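Local coordinates for hypothetical protein PH1109 (Pyrococcus horikoshii, PDB 2E6U), which is of unknown function but belongs to the CoA-binding family of Rossmann-like alpha/beta proteins and carries bound coenzyme A, at residues 69-74 and 94-99; 104-109 and 126-131. All coordinates share one frame; numbering follows the deposited sequence.

Contact 1. Residues 69-74 and 94-99. With CA (calcium ion), chain B.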
loop_
_atom_site.group_PDB
_atom_site.type_symbol
_atom_site.label_atom_id
_atom_site.label_comp_id
_atom_site.label_asym_id
_atom_site.label_seq_id
_atom_site.Cartn_x
_atom_site.Cartn_y
_atom_site.Cartn_z
ATOM N N PRO A 69 15.259 -2.626 -1.180
ATOM C CA PRO A 69 15.202 -2.296 -2.604
ATOM C C PRO A 69 14.096 -3.009 -3.389
ATOM O O PRO A 69 13.923 -2.726 -4.570
ATOM C CB PRO A 69 16.581 -2.737 -3.112
ATOM C CG PRO A 69 16.945 -3.884 -2.220
ATOM C CD PRO A 69 16.352 -3.578 -0.864
ATOM N N SER A 70 13.380 -3.935 -2.758
ATOM C CA SER A 70 12.239 -4.622 -3.396
ATOM C C SER A 70 11.396 -5.210 -2.287
ATOM O O SER A 70 11.865 -5.375 -1.144
ATOM C CB SER A 70 12.706 -5.736 -4.348
ATOM O OG SER A 70 12.856 -6.967 -3.668
ATOM N N VAL A 71 10.144 -5.532 -2.597
ATOM C CA VAL A 71 9.274 -6.170 -1.608
ATOM C C VAL A 71 9.826 -7.562 -1.253
ATOM O O VAL A 71 9.631 -8.048 -0.144
ATOM C CB VAL A 71 7.810 -6.270 -2.148
ATOM C CG1 VAL A 71 6.915 -7.075 -1.192
ATOM C CG2 VAL A 71 7.239 -4.877 -2.374
ATOM N N LEU A 72 10.508 -8.204 -2.198
ATOM C CA LEU A 72 10.982 -9.569 -2.002
ATOM C C LEU A 72 12.218 -9.621 -1.092
ATOM O O LEU A 72 12.534 -10.675 -0.536
ATOM C CB LEU A 72 11.241 -10.241 -3.353
ATOM C CG LEU A 72 9.970 -10.497 -4.169
ATOM C CD1 LEU A 72 10.305 -10.821 -5.635
ATOM C CD2 LEU A 72 9.134 -11.575 -3.507
ATOM N N ASP A 73 12.871 -8.484 -0.900
ATOM C CA ASP A 73 14.035 -8.421 0.012
ATOM C C ASP A 73 13.675 -8.287 1.492
ATOM O O ASP A 73 14.554 -8.416 2.384
ATOM C CB ASP A 73 14.989 -7.302 -0.425
ATOM C CG ASP A 73 15.721 -7.657 -1.704
ATOM O OD1 ASP A 73 15.325 -7.163 -2.771
ATOM O OD2 ASP A 73 16.650 -8.499 -1.654
ATOM N N ILE A 74 12.400 -8.055 1.781
ATOM C CA ILE A 74 11.949 -7.893 3.163
ATOM C C ILE A 74 11.927 -9.238 3.878
ATOM O O ILE A 74 11.276 -10.147 3.396
ATOM C CB ILE A 74 10.534 -7.252 3.195
ATOM C CG1 ILE A 74 10.597 -5.823 2.619
ATOM C CG2 ILE A 74 9.945 -7.250 4.614
ATOM C CD1 ILE A 74 9.211 -5.213 2.327
ATOM N N VAL A 94 3.543 -5.036 -8.218
ATOM C CA VAL A 94 2.471 -6.031 -8.106
ATOM C C VAL A 94 3.000 -7.457 -8.317
ATOM O O VAL A 94 2.625 -8.389 -7.607
ATOM C CB VAL A 94 1.289 -5.693 -9.077
ATOM C CG1 VAL A 94 0.389 -6.913 -9.278
ATOM C CG2 VAL A 94 0.500 -4.554 -8.518
ATOM N N GLU A 95 3.876 -7.635 -9.298
ATOM C CA GLU A 95 4.515 -8.931 -9.509
ATOM C C GLU A 95 5.308 -9.379 -8.281
ATOM O O GLU A 95 5.279 -10.560 -7.913
ATOM C CB GLU A 95 5.408 -8.887 -10.739
ATOM C CG GLU A 95 4.582 -8.869 -12.019
ATOM C CD GLU A 95 5.417 -8.816 -13.270
ATOM O OE1 GLU A 95 4.864 -9.089 -14.362
ATOM O OE2 GLU A 95 6.616 -8.494 -13.172
ATOM N N GLN A 96 6.025 -8.439 -7.666
ATOM C CA GLN A 96 6.730 -8.747 -6.406
ATOM C C GLN A 96 5.733 -9.110 -5.296
ATOM O O GLN A 96 5.969 -10.057 -4.539
ATOM C CB GLN A 96 7.579 -7.562 -5.956
ATOM C CG GLN A 96 8.726 -7.179 -6.894
ATOM C CD GLN A 96 9.482 -5.948 -6.405
ATOM O OE1 GLN A 96 9.387 -5.549 -5.227
ATOM N NE2 GLN A 96 10.210 -5.312 -7.319
ATOM N N ALA A 97 4.643 -8.349 -5.193
ATOM C CA ALA A 97 3.586 -8.605 -4.191
ATOM C C ALA A 97 3.040 -10.026 -4.318
ATOM O O ALA A 97 2.889 -10.728 -3.319
ATOM C CB ALA A 97 2.446 -7.585 -4.328
ATOM N N ILE A 98 2.743 -10.441 -5.546
ATOM C CA ILE A 98 2.267 -11.803 -5.805
ATOM C C ILE A 98 3.279 -12.864 -5.360
ATOM O O ILE A 98 2.932 -13.833 -4.661
ATOM C CB ILE A 98 1.891 -11.976 -7.310
ATOM C CG1 ILE A 98 0.728 -11.034 -7.665
ATOM C CG2 ILE A 98 1.529 -13.449 -7.617
ATOM C CD1 ILE A 98 0.571 -10.766 -9.134
ATOM N N LYS A 99 4.531 -12.678 -5.757
ATOM C CA LYS A 99 5.587 -13.620 -5.420
ATOM C C LYS A 99 5.819 -13.698 -3.911
ATOM O O LYS A 99 6.179 -14.757 -3.395
ATOM C CB LYS A 99 6.871 -13.268 -6.157
ATOM C CG LYS A 99 6.828 -13.611 -7.638
ATOM C CD LYS A 99 8.165 -13.375 -8.305
ATOM C CE LYS A 99 8.111 -13.802 -9.767
ATOM N NZ LYS A 99 9.478 -13.704 -10.365
HETATM CA CA CA B . 8.658 -8.624 -13.768
HETATM O O HOH W 1 12.192 -2.989 -6.740
HETATM O O HOH W 2 9.480 -9.342 -11.378
#

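Contact 2. Residues 104-109 and 126-131. With COA (coenzyme A), chain F.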
loop_
_atom_site.group_PDB
_atom_site.type_symbol
_atom_site.label_atom_id
_atom_site.label_comp_id
_atom_site.label_asym_id
_atom_site.label_seq_id
_atom_site.Cartn_x
_atom_site.Cartn_y
_atom_site.Cartn_z
ATOM N N VAL A 104 -3.010 -7.945 -0.248
ATOM C CA VAL A 104 -3.680 -6.723 -0.666
ATOM C C VAL A 104 -2.703 -5.860 -1.442
ATOM O O VAL A 104 -1.571 -5.662 -0.989
ATOM C CB VAL A 104 -4.202 -5.912 0.550
ATOM C CG1 VAL A 104 -4.798 -4.530 0.125
ATOM C CG2 VAL A 104 -5.226 -6.735 1.369
ATOM N N VAL A 105 -3.136 -5.343 -2.596
ATOM C CA VAL A 105 -2.385 -4.293 -3.301
ATOM C C VAL A 105 -3.206 -3.026 -3.138
ATOM O O VAL A 105 -4.418 -3.031 -3.425
ATOM C CB VAL A 105 -2.164 -4.617 -4.817
ATOM C CG1 VAL A 105 -1.565 -3.413 -5.561
ATOM C CG2 VAL A 105 -1.256 -5.821 -4.989
ATOM N N TRP A 106 -2.578 -1.959 -2.642
ATOM C CA TRP A 106 -3.290 -0.710 -2.360
ATOM C C TRP A 106 -2.731 0.419 -3.239
ATOM O O TRP A 106 -1.622 0.911 -2.997
ATOM C CB TRP A 106 -3.192 -0.338 -0.864
ATOM C CG TRP A 106 -4.047 0.812 -0.396
ATOM C CD1 TRP A 106 -4.025 2.100 -0.878
ATOM C CD2 TRP A 106 -5.051 0.800 0.651
ATOM N NE1 TRP A 106 -4.942 2.871 -0.212
ATOM C CE2 TRP A 106 -5.590 2.103 0.722
ATOM C CE3 TRP A 106 -5.536 -0.190 1.541
ATOM C CZ2 TRP A 106 -6.590 2.466 1.645
ATOM C CZ3 TRP A 106 -6.530 0.162 2.456
ATOM C CH2 TRP A 106 -7.047 1.483 2.504
ATOM N N PHE A 107 -3.517 0.825 -4.245
ATOM C CA PHE A 107 -3.161 1.963 -5.123
ATOM C C PHE A 107 -3.545 3.300 -4.474
ATOM O O PHE A 107 -4.753 3.648 -4.362
ATOM C CB PHE A 107 -3.864 1.823 -6.490
ATOM C CG PHE A 107 -3.402 0.666 -7.312
ATOM C CD1 PHE A 107 -2.293 0.788 -8.140
ATOM C CD2 PHE A 107 -4.092 -0.548 -7.293
ATOM C CE1 PHE A 107 -1.863 -0.280 -8.925
ATOM C CE2 PHE A 107 -3.693 -1.626 -8.071
ATOM C CZ PHE A 107 -2.565 -1.504 -8.914
ATOM N N GLN A 108 -2.544 4.072 -4.049
ATOM C CA GLN A 108 -2.769 5.426 -3.506
ATOM C C GLN A 108 -3.181 6.362 -4.664
ATOM O O GLN A 108 -3.179 5.915 -5.802
ATOM C CB GLN A 108 -1.516 5.976 -2.823
ATOM C CG GLN A 108 -1.123 5.209 -1.540
ATOM C CD GLN A 108 -1.874 5.678 -0.283
ATOM O OE1 GLN A 108 -2.188 6.890 -0.092
ATOM N NE2 GLN A 108 -2.093 4.746 0.615
ATOM N N TYR A 109 -3.516 7.626 -4.375
ATOM C CA TYR A 109 -3.999 8.526 -5.448
ATOM C C TYR A 109 -2.907 8.684 -6.493
ATOM O O TYR A 109 -1.730 8.832 -6.153
ATOM C CB TYR A 109 -4.357 9.928 -4.957
ATOM C CG TYR A 109 -5.239 10.031 -3.740
ATOM C CD1 TYR A 109 -6.336 9.202 -3.564
ATOM C CD2 TYR A 109 -5.004 11.026 -2.790
ATOM C CE1 TYR A 109 -7.158 9.327 -2.432
ATOM C CE2 TYR A 109 -5.820 11.158 -1.656
ATOM C CZ TYR A 109 -6.890 10.310 -1.499
ATOM O OH TYR A 109 -7.693 10.465 -0.389
ATOM N N ILE A 126 -6.612 -8.897 -3.013
ATOM C CA ILE A 126 -7.552 -7.814 -2.888
ATOM C C ILE A 126 -6.915 -6.545 -3.474
ATOM O O ILE A 126 -5.756 -6.223 -3.181
ATOM C CB ILE A 126 -7.925 -7.590 -1.419
ATOM C CG1 ILE A 126 -8.560 -8.862 -0.828
ATOM C CG2 ILE A 126 -8.835 -6.382 -1.245
ATOM C CD1 ILE A 126 -8.633 -8.852 0.694
ATOM N N ILE A 127 -7.684 -5.827 -4.288
ATOM C CA ILE A 127 -7.249 -4.538 -4.821
ATOM C C ILE A 127 -8.018 -3.400 -4.162
ATOM O O ILE A 127 -9.276 -3.374 -4.157
ATOM C CB ILE A 127 -7.382 -4.498 -6.368
ATOM C CG1 ILE A 127 -6.438 -5.550 -6.976
ATOM C CG2 ILE A 127 -7.088 -3.095 -6.901
ATOM C CD1 ILE A 127 -6.985 -6.223 -8.205
ATOM N N VAL A 128 -7.276 -2.472 -3.574
ATOM C CA VAL A 128 -7.836 -1.222 -3.091
ATOM C C VAL A 128 -7.339 -0.159 -4.059
ATOM O O VAL A 128 -6.145 -0.087 -4.348
ATOM C CB VAL A 128 -7.416 -0.877 -1.629
ATOM C CG1 VAL A 128 -8.016 0.438 -1.184
ATOM C CG2 VAL A 128 -7.793 -2.030 -0.658
ATOM N N ALA A 129 -8.254 0.641 -4.592
ATOM C CA ALA A 129 -7.880 1.584 -5.650
ATOM C C ALA A 129 -8.362 2.999 -5.396
ATOM O O ALA A 129 -9.502 3.216 -4.944
ATOM C CB ALA A 129 -8.352 1.077 -7.022
ATOM N N ASN A 130 -7.467 3.950 -5.651
ATOM C CA ASN A 130 -7.756 5.368 -5.478
ATOM C C ASN A 130 -8.258 5.726 -4.077
ATOM O O ASN A 130 -9.250 6.444 -3.910
ATOM C CB ASN A 130 -8.732 5.826 -6.566
ATOM C CG ASN A 130 -8.586 7.287 -6.910
ATOM O OD1 ASN A 130 -9.586 7.984 -7.098
ATOM N ND2 ASN A 130 -7.338 7.763 -7.009
ATOM N N ARG A 131 -7.578 5.193 -3.059
ATOM C CA ARG A 131 -7.862 5.548 -1.672
ATOM C C ARG A 131 -6.521 5.813 -0.968
ATOM O O ARG A 131 -5.482 5.404 -1.471
ATOM C CB ARG A 131 -8.553 4.390 -0.925
ATOM C CG ARG A 131 -9.787 3.787 -1.578
ATOM C CD ARG A 131 -10.539 2.937 -0.542
ATOM N NE ARG A 131 -11.598 2.091 -1.137
ATOM C CZ ARG A 131 -12.843 2.000 -0.661
ATOM N NH1 ARG A 131 -13.213 2.706 0.401
ATOM N NH2 ARG A 131 -13.720 1.199 -1.255
HETATM N N1A COA F . 10.862 2.135 -6.550
HETATM C C2A COA F . 10.486 2.727 -5.276
HETATM N N3A COA F . 10.420 4.176 -5.258
HETATM C C4A COA F . 10.644 4.873 -6.399
HETATM C C5A COA F . 10.943 4.243 -7.613
HETATM C C6A COA F . 11.063 2.850 -7.671
HETATM N N6A COA F . 11.393 2.147 -8.814
HETATM N N7A COA F . 11.103 5.239 -8.524
HETATM C C8A COA F . 10.900 6.427 -7.920
HETATM N N9A COA F . 10.607 6.181 -6.619
HETATM C C1B COA F . 10.357 7.177 -5.579
HETATM C C2B COA F . 11.404 8.312 -5.648
HETATM O O2B COA F . 12.624 7.996 -4.961
HETATM C C3B COA F . 10.644 9.513 -5.090
HETATM O O3B COA F . 11.035 9.883 -3.767
HETATM P P3B COA F . 12.200 10.962 -3.522
HETATM O O7A COA F . 13.347 10.492 -4.412
HETATM O O8A COA F . 11.592 12.272 -3.966
HETATM O O9A COA F . 12.478 10.933 -2.032
HETATM C C4B COA F . 9.193 9.063 -5.091
HETATM O O4B COA F . 9.162 7.857 -5.814
HETATM C C5B COA F . 8.237 10.002 -5.820
HETATM O O5B COA F . 8.843 10.379 -7.061
HETATM P P1A COA F . 7.891 10.796 -8.285
HETATM O O1A COA F . 7.050 9.600 -8.623
HETATM O O2A COA F . 8.877 11.362 -9.297
HETATM O O3A COA F . 7.053 11.953 -7.596
HETATM P P2A COA F . 5.815 12.809 -8.182
HETATM O O4A COA F . 5.781 12.568 -9.656
HETATM O O5A COA F . 5.936 14.160 -7.532
HETATM O O6A COA F . 4.565 12.098 -7.501
HETATM C CBP COA F . 3.427 10.115 -6.799
HETATM C CCP COA F . 4.055 10.845 -7.984
HETATM C CDP COA F . 4.488 9.750 -5.750
HETATM C CEP COA F . 2.841 8.799 -7.332
HETATM C CAP COA F . 2.390 11.005 -6.116
HETATM O OAP COA F . 1.288 11.347 -7.002
HETATM C C9P COA F . 1.950 10.227 -4.872
HETATM O O9P COA F . 2.342 10.922 -3.707
HETATM N N8P COA F . 0.560 9.833 -4.892
HETATM C C7P COA F . -0.126 9.384 -3.701
HETATM C C6P COA F . -0.841 10.621 -3.178
HETATM C C5P COA F . -1.907 10.415 -2.097
HETATM O O5P COA F . -2.351 9.088 -1.907
HETATM N N4P COA F . -1.595 11.035 -0.852
HETATM C C3P COA F . -2.420 10.737 0.297
HETATM C C2P COA F . -2.710 12.001 1.073
HETATM S S1P COA F . -4.095 11.657 2.186
#

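Contact 1. Residues 69-74 and 94-99
Gln96, on helix 87-100 of a Rossmann-like alpha/beta fold, reaches across to the turn at Ser70, Val71 and Leu72, a worked example of one long polar side chain fastening a surface loop to a helix that flanks the sheet. Its CB starts among hydrocarbon, 4.0 Å from CB of Val71. CG comes next and lies 4.2 Å from CD1 of Leu72, whose other methyl, CD2, lies near Gln96 O. The chain then runs on almost fully extended (chi2 177°), which carries the amide carbon CD out beside Ser70 CB at 3.8 Å. At the tip the two amide atoms part company. OE1 accepts the backbone N-H of Val71, with an N to OE1 distance of 2.7 Å and an angle of 160° at the hydrogen; the donor is tilted 27° from the carbonyl plane. NE2 donates instead to a water, 3.1 Å from NE2, and this water in turn donates to Pro69 O. Two different partners, a donor for OE1 and an acceptor for NE2, favour this orientation of the amide.

The turn has its own internal brace. Ser70 OG donates to Asp73 OD1, which it meets from above the carboxylate plane, and accepts weak bonds from the N-H groups of Leu72 and Asp73, the former in the manner of an ST turn. Beneath the turn, Val71 packs inward on Ala26 and Val28 of strand 24-28. On the residue before Gln96, Glu95 OE2 binds a calcium ion together with Glu92, while OE1 forms a salt bridge with Lys119. About one turn further along the helix from Gln96, the apolar part of the contact ends where CD2 of Leu72 rests 3.9 Å from Lys99 CB.

Contact 2. Residues 104-109 and 126-131
Val105 and Phe107 are hydrogen-bonded to Ile126 and Val128 across two parallel strands of the Rossmann-like sheet, which belong to a beta-alpha-beta unit whose crossover is helix 114-122. Val105 N donates to Ile126 O (2.8 Å), Val128 N to Val105 O (2.9 Å), and Phe107 N to Val128 O (2.8 Å), the staggered ladder expected of parallel strands. The indole of Trp106 adds a side-chain bond: NE1 donates to Arg131 O at 2.9 Å. That oxygen lies close to the indole plane, at the ring's edge, yet the donor stands 73° out of the carbonyl plane, well off either lone pair. The guanidinium of Arg131 is engaged elsewhere, in salt bridges to Asp8 and Glu136.

Where the first strand runs out, Tyr109 N donates to O5P of coenzyme A (3.1 Å), and Tyr109 O accepts a weak bond from N8P, so that the pantetheine arm lies at the C-terminal end of the parallel strands.

Packing differs on the two faces. With Val104, Trp106, Ile126 and Val128 on one, Val128 CG1 sits over the six-membered ring of the Trp106 indole in a CH-pi contact, only 11° off the ring normal. On the other, Phe107 lies alongside Ile127, pointing the same way, and Ile127 CG2 meets the ring at its edge, 3.9 Å from Phe107 CE2.

Followed from the N terminus, the chain passes segment 69-74, forms strand 80-83 and returns along helix 87-100, where contact 1 closes its loop. Strand 104-107 then opens contact 2, which closes after helix 114-122 at segment 126-131. The two loops therefore run in series, without crossing or nesting, the first holding strand 80-83 and the start of helix 87-100, the second helix 114-122. Contact 1 ties the loop ahead of strand 80-83 to a flanking helix, and contact 2 joins the last two strands of the sheet. They touch where that helix covers strand 104-107: Val94 CG2 lies 3.8 Å from Val105 CG1.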